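Local coordinates for protein aldehyde dehydrogenase (Burkholderia vietnamiensis, PDB 5KF0) that probably oxidises aldehydes to carboxylic acids with a nicotinamide coenzyme, and is seen here as a four-chain assembly with NADPH bound, at residues E30-K34 against I97-K101; V278-A282 against L313-T317; T225-F230 against K248-K252; Y306-R310 against I394-F398. All blocks are in the same frame, centred on the assembly; numbering follows the deposited sequence. Where two conformers were deposited one is given.

Contact 1. Residues E30-K34 against I97-K101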
loop_
_atom_site.group_PDB
_atom_site.type_symbol
_atom_site.label_atom_id
_atom_site.label_comp_id
_atom_site.label_asym_id
_atom_site.label_seq_id
_atom_site.Cartn_x
_atom_site.Cartn_y
_atom_site.Cartn_z
ATOM N N GLU A 30 -44.678 -15.618 9.032
ATOM C CA GLU A 30 -45.515 -14.505 8.603
ATOM C C GLU A 30 -44.729 -13.206 8.720
ATOM O O GLU A 30 -44.111 -12.938 9.754
ATOM C CB GLU A 30 -46.786 -14.435 9.451
ATOM C CG GLU A 30 -47.665 -15.670 9.323
ATOM C CD GLU A 30 -48.999 -15.521 10.031
ATOM O OE1 GLU A 30 -49.048 -14.883 11.101
ATOM O OE2 GLU A 30 -50.003 -16.040 9.503
ATOM N N VAL A 31 -44.758 -12.398 7.665
ATOM C CA VAL A 31 -44.086 -11.101 7.643
ATOM C C VAL A 31 -45.169 -10.031 7.598
ATOM O O VAL A 31 -45.959 -9.987 6.649
ATOM C CB VAL A 31 -43.140 -10.977 6.440
ATOM C CG1 VAL A 31 -42.445 -9.608 6.436
ATOM C CG2 VAL A 31 -42.128 -12.128 6.429
ATOM N N THR A 32 -45.219 -9.179 8.621
ATOM C CA THR A 32 -46.250 -8.152 8.685
ATOM C C THR A 32 -45.796 -6.857 8.030
ATOM O O THR A 32 -44.606 -6.523 7.995
ATOM C CB THR A 32 -46.641 -7.842 10.130
ATOM O OG1 THR A 32 -45.481 -7.369 10.833
ATOM C CG2 THR A 32 -47.219 -9.085 10.809
ATOM N N ASP A 33 -46.772 -6.123 7.507
ATOM C CA ASP A 33 -46.592 -4.712 7.204
ATOM C C ASP A 33 -46.502 -3.961 8.529
ATOM O O ASP A 33 -47.422 -4.027 9.347
ATOM C CB ASP A 33 -47.767 -4.232 6.345
ATOM C CG ASP A 33 -47.675 -2.766 5.945
ATOM O OD1 ASP A 33 -47.387 -1.901 6.799
ATOM O OD2 ASP A 33 -47.954 -2.464 4.765
ATOM N N LYS A 34 -45.371 -3.300 8.776
ATOM C CA LYS A 34 -45.144 -2.746 10.103
ATOM C C LYS A 34 -45.966 -1.490 10.379
ATOM O O LYS A 34 -45.983 -1.011 11.517
ATOM C CB LYS A 34 -43.652 -2.465 10.294
ATOM C CG LYS A 34 -42.766 -3.706 10.108
ATOM C CD LYS A 34 -43.152 -4.830 11.091
ATOM C CE LYS A 34 -42.244 -6.067 10.941
ATOM N NZ LYS A 34 -42.355 -6.676 9.571
ATOM N N ILE A 97 -42.582 -1.960 3.198
ATOM C CA ILE A 97 -43.603 -2.762 3.859
ATOM C C ILE A 97 -43.023 -3.475 5.076
ATOM O O ILE A 97 -43.522 -3.325 6.199
ATOM C CB ILE A 97 -44.222 -3.756 2.865
ATOM C CG1 ILE A 97 -44.988 -3.002 1.783
ATOM C CG2 ILE A 97 -45.158 -4.733 3.592
ATOM C CD1 ILE A 97 -45.378 -3.887 0.612
ATOM N N GLU A 98 -41.969 -4.274 4.872
ATOM C CA GLU A 98 -41.548 -5.190 5.925
ATOM C C GLU A 98 -40.769 -4.502 7.040
ATOM O O GLU A 98 -40.720 -5.036 8.154
ATOM C CB GLU A 98 -40.718 -6.350 5.344
ATOM C CG GLU A 98 -39.315 -6.025 4.867
ATOM C CD GLU A 98 -38.594 -7.268 4.354
ATOM O OE1 GLU A 98 -39.041 -8.386 4.695
ATOM O OE2 GLU A 98 -37.597 -7.130 3.604
ATOM N N ALA A 99 -40.138 -3.357 6.773
ATOM C CA ALA A 99 -39.471 -2.606 7.829
ATOM C C ALA A 99 -40.254 -1.379 8.264
ATOM O O ALA A 99 -39.855 -0.721 9.230
ATOM C CB ALA A 99 -38.059 -2.187 7.392
ATOM N N GLY A 100 -41.359 -1.064 7.594
ATOM C CA GLY A 100 -42.073 0.166 7.890
ATOM C C GLY A 100 -41.249 1.403 7.610
ATOM O O GLY A 100 -41.479 2.450 8.223
ATOM N N LYS A 101 -40.310 1.313 6.681
ATOM C CA LYS A 101 -39.346 2.380 6.424
ATOM C C LYS A 101 -39.918 3.370 5.412
ATOM O O LYS A 101 -40.361 2.956 4.332
ATOM C CB LYS A 101 -38.032 1.784 5.913
ATOM C CG LYS A 101 -36.918 2.791 5.636
ATOM C CD LYS A 101 -35.602 2.029 5.350
ATOM C CE LYS A 101 -34.419 2.970 5.154
ATOM N NZ LYS A 101 -33.157 2.322 5.679
#

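Contact 2. Residues V278-A282 against L313-T317. With MPD ((4S)-2-methyl-2,4-pentanediol), chain I.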
loop_
_atom_site.group_PDB
_atom_site.type_symbol
_atom_site.label_atom_id
_atom_site.label_comp_id
_atom_site.label_asym_id
_atom_site.label_seq_id
_atom_site.Cartn_x
_atom_site.Cartn_y
_atom_site.Cartn_z
ATOM N N VAL A 278 -28.782 22.269 12.225
ATOM C CA VAL A 278 -30.086 21.815 12.700
ATOM C C VAL A 278 -30.703 20.819 11.726
ATOM O O VAL A 278 -31.285 19.811 12.142
ATOM C CB VAL A 278 -30.997 23.031 12.947
ATOM C CG1 VAL A 278 -32.468 22.613 13.035
ATOM C CG2 VAL A 278 -30.554 23.748 14.215
ATOM N N ASP A 279 -30.567 21.065 10.417
ATOM C CA ASP A 279 -31.114 20.127 9.439
ATOM C C ASP A 279 -30.448 18.761 9.553
ATOM O O ASP A 279 -31.127 17.727 9.512
ATOM C CB ASP A 279 -30.967 20.691 8.027
ATOM C CG ASP A 279 -31.627 19.811 6.981
ATOM O OD1 ASP A 279 -32.873 19.716 6.982
ATOM O OD2 ASP A 279 -30.901 19.215 6.162
ATOM N N ARG A 280 -29.122 18.734 9.742
ATOM C CA ARG A 280 -28.422 17.455 9.837
ATOM C C ARG A 280 -28.683 16.767 11.176
ATOM O O ARG A 280 -28.763 15.534 11.237
ATOM C CB ARG A 280 -26.921 17.663 9.613
ATOM C CG ARG A 280 -26.587 18.200 8.209
ATOM C CD ARG A 280 -27.182 17.284 7.159
ATOM N NE ARG A 280 -26.445 16.026 7.078
ATOM C CZ ARG A 280 -26.876 14.933 6.457
ATOM N NH1 ARG A 280 -28.074 14.921 5.874
ATOM N NH2 ARG A 280 -26.107 13.848 6.428
ATOM N N LEU A 281 -28.823 17.544 12.258
ATOM C CA LEU A 281 -29.193 16.950 13.544
ATOM C C LEU A 281 -30.562 16.282 13.465
ATOM O O LEU A 281 -30.745 15.159 13.951
ATOM C CB LEU A 281 -29.188 18.015 14.644
ATOM C CG LEU A 281 -27.830 18.600 15.041
ATOM C CD1 LEU A 281 -28.019 19.830 15.927
ATOM C CD2 LEU A 281 -26.999 17.532 15.769
ATOM N N ALA A 282 -31.532 16.956 12.849
ATOM C CA ALA A 282 -32.863 16.376 12.709
ATOM C C ALA A 282 -32.829 15.133 11.831
ATOM O O ALA A 282 -33.470 14.123 12.146
ATOM C CB ALA A 282 -33.828 17.424 12.146
ATOM N N LEU A 313 -34.000 23.889 16.486
ATOM C CA LEU A 313 -34.169 22.441 16.465
ATOM C C LEU A 313 -35.564 22.038 16.941
ATOM O O LEU A 313 -36.143 21.074 16.428
ATOM C CB LEU A 313 -33.083 21.779 17.311
ATOM C CG LEU A 313 -33.099 20.255 17.319
ATOM C CD1 LEU A 313 -32.972 19.711 15.905
ATOM C CD2 LEU A 313 -31.972 19.730 18.189
ATOM N N VAL A 314 -36.121 22.765 17.911
ATOM C CA VAL A 314 -37.500 22.511 18.323
ATOM C C VAL A 314 -38.445 22.731 17.146
ATOM O O VAL A 314 -39.320 21.902 16.860
ATOM C CB VAL A 314 -37.870 23.391 19.533
ATOM C CG1 VAL A 314 -39.383 23.457 19.733
ATOM C CG2 VAL A 314 -37.183 22.866 20.788
ATOM N N ALA A 315 -38.252 23.831 16.412
ATOM C CA ALA A 315 -39.121 24.106 15.271
ATOM C C ALA A 315 -38.948 23.056 14.182
ATOM O O ALA A 315 -39.934 22.585 13.596
ATOM C CB ALA A 315 -38.832 25.499 14.716
ATOM N N LYS A 316 -37.700 22.678 13.892
ATOM C CA LYS A 316 -37.455 21.665 12.873
ATOM C C LYS A 316 -38.066 20.329 13.278
ATOM O O LYS A 316 -38.734 19.673 12.468
ATOM C CB LYS A 316 -35.949 21.531 12.625
ATOM C CG LYS A 316 -35.573 20.514 11.551
ATOM C CD LYS A 316 -35.939 21.031 10.172
ATOM C CE LYS A 316 -35.600 20.030 9.084
ATOM N NZ LYS A 316 -35.917 20.598 7.744
ATOM N N THR A 317 -37.882 19.934 14.543
ATOM C CA THR A 317 -38.407 18.653 15.018
ATOM C C THR A 317 -39.927 18.617 14.928
ATOM O O THR A 317 -40.513 17.609 14.514
ATOM C CB THR A 317 -37.946 18.402 16.457
ATOM O OG1 THR A 317 -36.516 18.334 16.493
ATOM C CG2 THR A 317 -38.522 17.092 17.011
HETATM C C1 MPD I . -35.717 15.392 4.596
HETATM C C2 MPD I . -36.697 16.299 5.332
HETATM O O2 MPD I . -37.997 15.655 5.330
HETATM C CM MPD I . -36.839 17.638 4.620
HETATM C C3 MPD I . -36.266 16.485 6.784
HETATM C C4 MPD I . -34.780 16.804 6.917
HETATM O O4 MPD I . -34.550 18.159 6.610
HETATM C C5 MPD I . -34.314 16.533 8.340
#

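Contact 3. Residues T225-F230 against K248-K252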
loop_
_atom_site.group_PDB
_atom_site.type_symbol
_atom_site.label_atom_id
_atom_site.label_comp_id
_atom_site.label_asym_id
_atom_site.label_seq_id
_atom_site.Cartn_x
_atom_site.Cartn_y
_atom_site.Cartn_z
ATOM N N THR A 225 -24.071 -19.909 15.064
ATOM C CA THR A 225 -22.978 -19.524 15.947
ATOM C C THR A 225 -22.035 -20.678 16.270
ATOM O O THR A 225 -20.807 -20.490 16.286
ATOM C CB THR A 225 -23.545 -18.939 17.244
ATOM O OG1 THR A 225 -24.240 -17.716 16.947
ATOM C CG2 THR A 225 -22.437 -18.665 18.277
ATOM N N THR A 226 -22.565 -21.878 16.514
ATOM C CA THR A 226 -21.754 -22.940 17.106
ATOM C C THR A 226 -21.197 -23.958 16.111
ATOM O O THR A 226 -20.250 -24.666 16.463
ATOM C CB THR A 226 -22.553 -23.698 18.184
ATOM O OG1 THR A 226 -23.660 -24.393 17.587
ATOM C CG2 THR A 226 -23.081 -22.728 19.243
ATOM N N ASP A 227 -21.744 -24.085 14.902
ATOM C CA ASP A 227 -21.248 -25.142 14.020
ATOM C C ASP A 227 -19.781 -24.892 13.667
ATOM O O ASP A 227 -19.410 -23.802 13.216
ATOM C CB ASP A 227 -22.095 -25.241 12.749
ATOM C CG ASP A 227 -21.896 -26.563 12.027
ATOM O OD1 ASP A 227 -20.799 -26.770 11.467
ATOM O OD2 ASP A 227 -22.829 -27.395 12.026
ATOM N N GLU A 228 -18.936 -25.906 13.894
ATOM C CA GLU A 228 -17.506 -25.705 13.702
ATOM C C GLU A 228 -17.088 -25.699 12.239
ATOM O O GLU A 228 -15.929 -25.380 11.950
ATOM C CB GLU A 228 -16.710 -26.775 14.453
ATOM C CG GLU A 228 -16.773 -28.148 13.824
ATOM C CD GLU A 228 -15.772 -29.118 14.435
ATOM O OE1 GLU A 228 -15.063 -28.729 15.393
ATOM O OE2 GLU A 228 -15.694 -30.269 13.953
ATOM N N ARG A 229 -17.986 -26.036 11.309
ATOM C CA ARG A 229 -17.632 -25.966 9.895
ATOM C C ARG A 229 -17.598 -24.535 9.377
ATOM O O ARG A 229 -16.961 -24.273 8.346
ATOM C CB ARG A 229 -18.603 -26.816 9.077
ATOM C CG ARG A 229 -18.446 -28.307 9.364
ATOM C CD ARG A 229 -19.586 -29.129 8.768
ATOM N NE ARG A 229 -20.863 -28.804 9.401
ATOM C CZ ARG A 229 -22.034 -29.296 9.016
ATOM N NH1 ARG A 229 -22.090 -30.152 7.999
ATOM N NH2 ARG A 229 -23.149 -28.936 9.647
ATOM N N PHE A 230 -18.273 -23.611 10.063
ATOM C CA PHE A 230 -18.142 -22.194 9.764
ATOM C C PHE A 230 -16.788 -21.705 10.264
ATOM O O PHE A 230 -16.424 -21.966 11.415
ATOM C CB PHE A 230 -19.244 -21.393 10.461
ATOM C CG PHE A 230 -20.613 -21.466 9.816
ATOM C CD1 PHE A 230 -20.811 -21.105 8.491
ATOM C CD2 PHE A 230 -21.727 -21.796 10.592
ATOM C CE1 PHE A 230 -22.089 -21.110 7.937
ATOM C CE2 PHE A 230 -23.003 -21.815 10.041
ATOM C CZ PHE A 230 -23.187 -21.482 8.708
ATOM N N LYS A 248 -20.121 -18.047 22.565
ATOM C CA LYS A 248 -20.552 -19.380 22.161
ATOM C C LYS A 248 -19.953 -19.821 20.831
ATOM O O LYS A 248 -20.236 -20.935 20.375
ATOM C CB LYS A 248 -22.082 -19.436 22.056
ATOM C CG LYS A 248 -22.840 -19.212 23.351
ATOM C CD LYS A 248 -24.321 -19.050 23.041
ATOM C CE LYS A 248 -25.194 -19.433 24.217
ATOM N NZ LYS A 248 -25.254 -20.915 24.382
ATOM N N ALA A 249 -19.142 -18.975 20.197
ATOM C CA ALA A 249 -18.758 -19.202 18.805
ATOM C C ALA A 249 -17.762 -20.338 18.625
ATOM O O ALA A 249 -17.646 -20.863 17.513
ATOM C CB ALA A 249 -18.159 -17.925 18.218
ATOM N N GLY A 250 -17.035 -20.724 19.669
ATOM C CA GLY A 250 -16.025 -21.752 19.479
ATOM C C GLY A 250 -14.774 -21.225 18.795
ATOM O O GLY A 250 -14.338 -20.101 19.068
ATOM N N LYS A 251 -14.203 -22.012 17.879
ATOM C CA LYS A 251 -12.908 -21.666 17.291
ATOM C C LYS A 251 -12.979 -20.591 16.213
ATOM O O LYS A 251 -11.955 -19.943 15.936
ATOM C CB LYS A 251 -12.259 -22.917 16.697
ATOM C CG LYS A 251 -11.999 -24.023 17.712
ATOM C CD LYS A 251 -11.270 -25.214 17.064
ATOM C CE LYS A 251 -10.990 -26.324 18.077
ATOM N NZ LYS A 251 -10.594 -27.598 17.396
ATOM N N LYS A 252 -14.136 -20.401 15.587
ATOM C CA LYS A 252 -14.233 -19.520 14.429
ATOM C C LYS A 252 -13.871 -18.080 14.785
ATOM O O LYS A 252 -14.012 -17.632 15.927
ATOM C CB LYS A 252 -15.653 -19.560 13.849
ATOM C CG LYS A 252 -16.730 -19.127 14.853
ATOM C CD LYS A 252 -18.158 -19.153 14.281
ATOM C CE LYS A 252 -18.579 -20.553 13.823
ATOM N NZ LYS A 252 -18.591 -21.601 14.898
HETATM O O HOH W 1 -12.665 -29.037 15.993
#

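Contact 4. Residues Y306-R310 against I394-F398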
loop_
_atom_site.group_PDB
_atom_site.type_symbol
_atom_site.label_atom_id
_atom_site.label_comp_id
_atom_site.label_asym_id
_atom_site.label_seq_id
_atom_site.Cartn_x
_atom_site.Cartn_y
_atom_site.Cartn_z
ATOM N N TYR A 306 -26.480 27.760 22.391
ATOM C CA TYR A 306 -27.463 26.778 22.836
ATOM C C TYR A 306 -28.898 27.257 22.624
ATOM O O TYR A 306 -29.731 26.521 22.078
ATOM C CB TYR A 306 -27.216 26.440 24.305
ATOM C CG TYR A 306 -28.102 25.338 24.849
ATOM C CD1 TYR A 306 -27.682 24.011 24.840
ATOM C CD2 TYR A 306 -29.356 25.628 25.382
ATOM C CE1 TYR A 306 -28.480 23.006 25.344
ATOM C CE2 TYR A 306 -30.162 24.629 25.877
ATOM C CZ TYR A 306 -29.721 23.320 25.857
ATOM O OH TYR A 306 -30.529 22.324 26.357
ATOM N N ASP A 307 -29.219 28.477 23.064
ATOM C CA ASP A 307 -30.611 28.923 23.005
ATOM C C ASP A 307 -31.092 29.072 21.566
ATOM O O ASP A 307 -32.232 28.708 21.248
ATOM C CB ASP A 307 -30.787 30.240 23.754
ATOM C CG ASP A 307 -30.665 30.081 25.248
ATOM O OD1 ASP A 307 -30.668 28.935 25.735
ATOM O OD2 ASP A 307 -30.581 31.114 25.942
ATOM N N THR A 308 -30.247 29.607 20.682
ATOM C CA THR A 308 -30.672 29.771 19.294
ATOM C C THR A 308 -30.806 28.423 18.594
ATOM O O THR A 308 -31.784 28.184 17.870
ATOM C CB THR A 308 -29.696 30.672 18.546
ATOM O OG1 THR A 308 -29.648 31.945 19.198
ATOM C CG2 THR A 308 -30.159 30.868 17.115
ATOM N N LEU A 309 -29.833 27.534 18.787
ATOM C CA LEU A 309 -29.952 26.198 18.211
ATOM C C LEU A 309 -31.187 25.487 18.749
ATOM O O LEU A 309 -31.912 24.832 17.992
ATOM C CB LEU A 309 -28.693 25.378 18.493
ATOM C CG LEU A 309 -28.665 23.990 17.850
ATOM C CD1 LEU A 309 -27.240 23.598 17.456
ATOM C CD2 LEU A 309 -29.244 22.929 18.779
ATOM N N ARG A 310 -31.433 25.595 20.055
ATOM C CA ARG A 310 -32.589 24.924 20.643
ATOM C C ARG A 310 -33.880 25.371 19.971
ATOM O O ARG A 310 -34.709 24.536 19.587
ATOM C CB ARG A 310 -32.652 25.182 22.149
ATOM C CG ARG A 310 -33.875 24.555 22.818
ATOM C CD ARG A 310 -33.886 24.811 24.319
ATOM N NE ARG A 310 -34.035 26.231 24.630
ATOM C CZ ARG A 310 -33.826 26.760 25.830
ATOM N NH1 ARG A 310 -33.454 25.990 26.842
ATOM N NH2 ARG A 310 -33.990 28.064 26.015
ATOM N N ILE A 394 -31.601 13.828 22.924
ATOM C CA ILE A 394 -31.403 14.618 24.130
ATOM C C ILE A 394 -30.442 15.753 23.808
ATOM O O ILE A 394 -29.442 15.579 23.098
ATOM C CB ILE A 394 -30.906 13.768 25.323
ATOM C CG1 ILE A 394 -29.454 13.321 25.146
ATOM C CG2 ILE A 394 -31.824 12.570 25.540
ATOM C CD1 ILE A 394 -28.454 14.188 25.887
ATOM N N LEU A 395 -30.773 16.933 24.324
ATOM C CA LEU A 395 -30.020 18.155 24.077
ATOM C C LEU A 395 -29.343 18.569 25.376
ATOM O O LEU A 395 -29.994 18.629 26.424
ATOM C CB LEU A 395 -30.950 19.264 23.573
ATOM C CG LEU A 395 -30.335 20.645 23.362
ATOM C CD1 LEU A 395 -29.346 20.593 22.226
ATOM C CD2 LEU A 395 -31.425 21.677 23.087
ATOM N N GLU A 396 -28.037 18.821 25.319
ATOM C CA GLU A 396 -27.309 19.246 26.508
ATOM C C GLU A 396 -26.268 20.291 26.114
ATOM O O GLU A 396 -25.970 20.493 24.930
ATOM C CB GLU A 396 -26.682 18.044 27.247
ATOM C CG GLU A 396 -25.841 17.101 26.374
ATOM C CD GLU A 396 -25.292 15.886 27.139
ATOM O OE1 GLU A 396 -25.317 15.886 28.394
ATOM O OE2 GLU A 396 -24.837 14.923 26.480
ATOM N N LYS A 397 -25.720 20.960 27.128
ATOM C CA LYS A 397 -24.928 22.176 26.976
ATOM C C LYS A 397 -23.507 21.938 27.479
ATOM O O LYS A 397 -23.306 21.219 28.461
ATOM C CB LYS A 397 -25.595 23.324 27.763
ATOM C CG LYS A 397 -24.951 24.697 27.627
ATOM C CD LYS A 397 -25.626 25.717 28.572
ATOM C CE LYS A 397 -27.061 25.983 28.171
ATOM N NZ LYS A 397 -27.653 27.114 28.953
ATOM N N PHE A 398 -22.513 22.546 26.823
ATOM C CA PHE A 398 -21.148 22.517 27.353
ATOM C C PHE A 398 -20.474 23.868 27.150
ATOM O O PHE A 398 -20.893 24.674 26.316
ATOM C CB PHE A 398 -20.292 21.413 26.705
ATOM C CG PHE A 398 -19.912 21.688 25.272
ATOM C CD1 PHE A 398 -18.695 22.292 24.957
ATOM C CD2 PHE A 398 -20.767 21.325 24.234
ATOM C CE1 PHE A 398 -18.346 22.538 23.624
ATOM C CE2 PHE A 398 -20.420 21.558 22.903
ATOM C CZ PHE A 398 -19.217 22.172 22.601
#

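Contact 1. Residues E30-K34 against I97-K101
Over one face of the D33 carboxylate lies CG2 of I97, offset between CB and OD2 of D33, with 3.8 Å separating CG2 of I97 from D33 OD2. The other flat acid, E98, approaches V31: its OE1 is 4.0 Å from V31 CG1, and the same methyl of V31 packs on E98 CB at 3.8 Å. D33 OD1 accepts from F35 N and S36 N, and OD2 pairs with K326; the two oxygens of E98 accept from V192 N and G193 N at the start of helix 192-202.

K34 N donates to I97 O at 3.2 Å, nearly straight at 164°, and D33 CA adds a C-H contact to this oxygen at 3.5 Å. K34 then folds back on itself: with bends at chi2 (-59°) and chi4 (-62°), its ammonium returns to the end of its own strand. There NZ of K34 donates to E98 O at 2.7 Å and to T32 O at 2.8 Å, tilted somewhat out of both carbonyl planes, and R189 O is a further partner. CB of K34 rests against N of G100, where the chain turns out of helix 88-99 with positive phi.

The contact thus ties the end of strand 29-32, an outer strand of the small N-terminal sheet, to the C-terminal end of helix 88-99; the side chain of I97 is also about 5 Å from the magnesium ion held by E93 and by H6 and H8 of the N-terminal histidine tag. A lysine charge set among carbonyls at a helix terminus would be favoured by the helix dipole, and the amides facing E98 probably help to keep it ionised.

Contact 2. Residues V278-A282 against L313-T317
V278 and K316 lie alongside each other, pointing opposite ways, with CG1 of V278 3.7 Å from CB of K316 and almost as near to the backbone of L313. One turn on, the methyl CB of A282 sits 3.6 Å from CG of K316, so the aliphatic part of the lysine lies along the surface formed by V278 and A282. L313 supplies the other flank. With CG anti to its backbone N (chi1 -177°), the leucine sends CD1 toward V278 and L281, 4.1 Å from V278 CG1 and 4.3 Å from L281 CB.

The bend of K316 at chi2 (72°) carries its ammonium to the rim, where NZ makes a weak hydrogen bond of 3.3 Å to OD1 of D279 that is part of a salt bridge. A methylpentanediol molecule, probably from the crystallisation liquor, completes this corner: NZ of K316 donates to its O4 at 3.0 Å, whereas the approach of that hydroxyl to D279 is too short to be trusted.

Helix 274-286 is the crossover of a beta-alpha-beta unit joining the parallel strands 263-266 and 298-302, and helix 306-319 follows the second of them. The two segments cross at -50° with axes 9.7 Å apart, close to the angle most common between packed helices.

Further out, L281 and L313 both press on I299 of strand 298-302, placing the two helices on the same face of the sheet. T317 OG1 donates to L313 O at 2.8 Å, and L313 also touches L373. On the far side of helix 274-286, R280 pairs with D443 and packs on R483 of the second subunit.

Contact 3. Residues T225-F230 against K248-K252
A buried lysine ammonium is held here by main-chain carbonyls alone among the atoms of the two segments: NZ of K252 donates to T225 O at 2.8 Å, to D227 O at 2.9 Å and to A249 O of its own loop at 2.9 Å. It meets A249 O in the carbonyl plane, but stands 37° and 57° above the planes of T225 and D227. Bends at chi3 and chi4, both 61°, curl the lysine into this position and bring CE of K252 to 3.5 Å from CB of F230.

Beside it, CG2 of T225 packs on the carbonyl carbon of K248 at 3.7 Å, and CG2 of T226 meets the K248 oxygen. D227 turns away and accepts from R229 N, an Asx turn, while NE and NH2 of R229 each take one oxygen of its carboxylate. At the surface one water joins E228 OE1 to K251 NZ, which also pairs with D459 of the second subunit.

The two loops lead into neighbouring parallel strands, 232-236 and 253-257, of the Rossmann-like coenzyme domain, with the side chain of T225 about 5 Å from NADPH. Three carbonyl dipoles converging on one nitrogen would stabilise its positive charge, and the lysine keeps acceptors such as T225 O and A249 O from facing each other uncompensated.

Contact 4. Residues Y306-R310 against I394-F398
Helix 306-319 packs on the mixed sheet of the catalytic domain, and its first turn is laid against the last residues of strand 392-398, with Y306 wedged between them. The tyrosine ring takes K397 on one face: CE of K397 is 3.5 Å from CG of Y306 and 3.8 Å from the ring centroid, a CH-pi contact. The lysine's NZ reaches only an off-centre cation-pi position, 4.7 Å from the centroid and 29° off the normal. At the ring edge sits E396 O, 3.6 Å from CE1 of Y306.

The phenol end comes against L395 from the opposite direction, obliquely, with OH of Y306 3.4 Å from CG of L395. In the R310 conformer given, L395 CD2 also meets the aliphatic part of that arginine, 3.8 Å from R310 CG, where the two side chains are roughly perpendicular. The other methyl, CD1, approaches CD2 of L309 at 4.2 Å. L395 thus touches three residues of the first helix turn.

CG of Y306 anti to the backbone N (chi1 -175°) directs the ring down to the sheet. There K397 CE on one face and E396 O at the edge set its turn, while a hydrogen bond to E375, on the neighbouring strand 368-375, holds the phenol end in place. In the same R310 conformer, E375 OE1 also pairs with R310 NH1. L395 and L309 also meet V301 of strand 298-302, whereas E396, pointing away from the helix, bonds to Y384 and R407.

The short segments run almost antiparallel, at 163° with axes 10.1 Å apart, as is usual where a helix runs back along the parallel strands of an alpha/beta Rossmann-like sheet.

Along the chain contact 1 closes first, contact 3 follows, and contacts 2 and 4 come last with their segments alternating. Contacts 2 and 4 share helix 306-319 and touch through L309, which meets V278 and L281; their centres are 11 Å apart, and helices 274-286 and 306-319 form a layer packed on the sheet containing strand 392-398. Between centres, contact 3 is about 45 Å from contact 2 and 47 Å from contact 4, on the opposite side of the chain's centre. Contact 1, its centre about 28 Å from that of contact 2, joins the N-terminal sheet to helix 88-99. The set thus samples separate parts of the subunit, coenzyme-binding and probably catalytic.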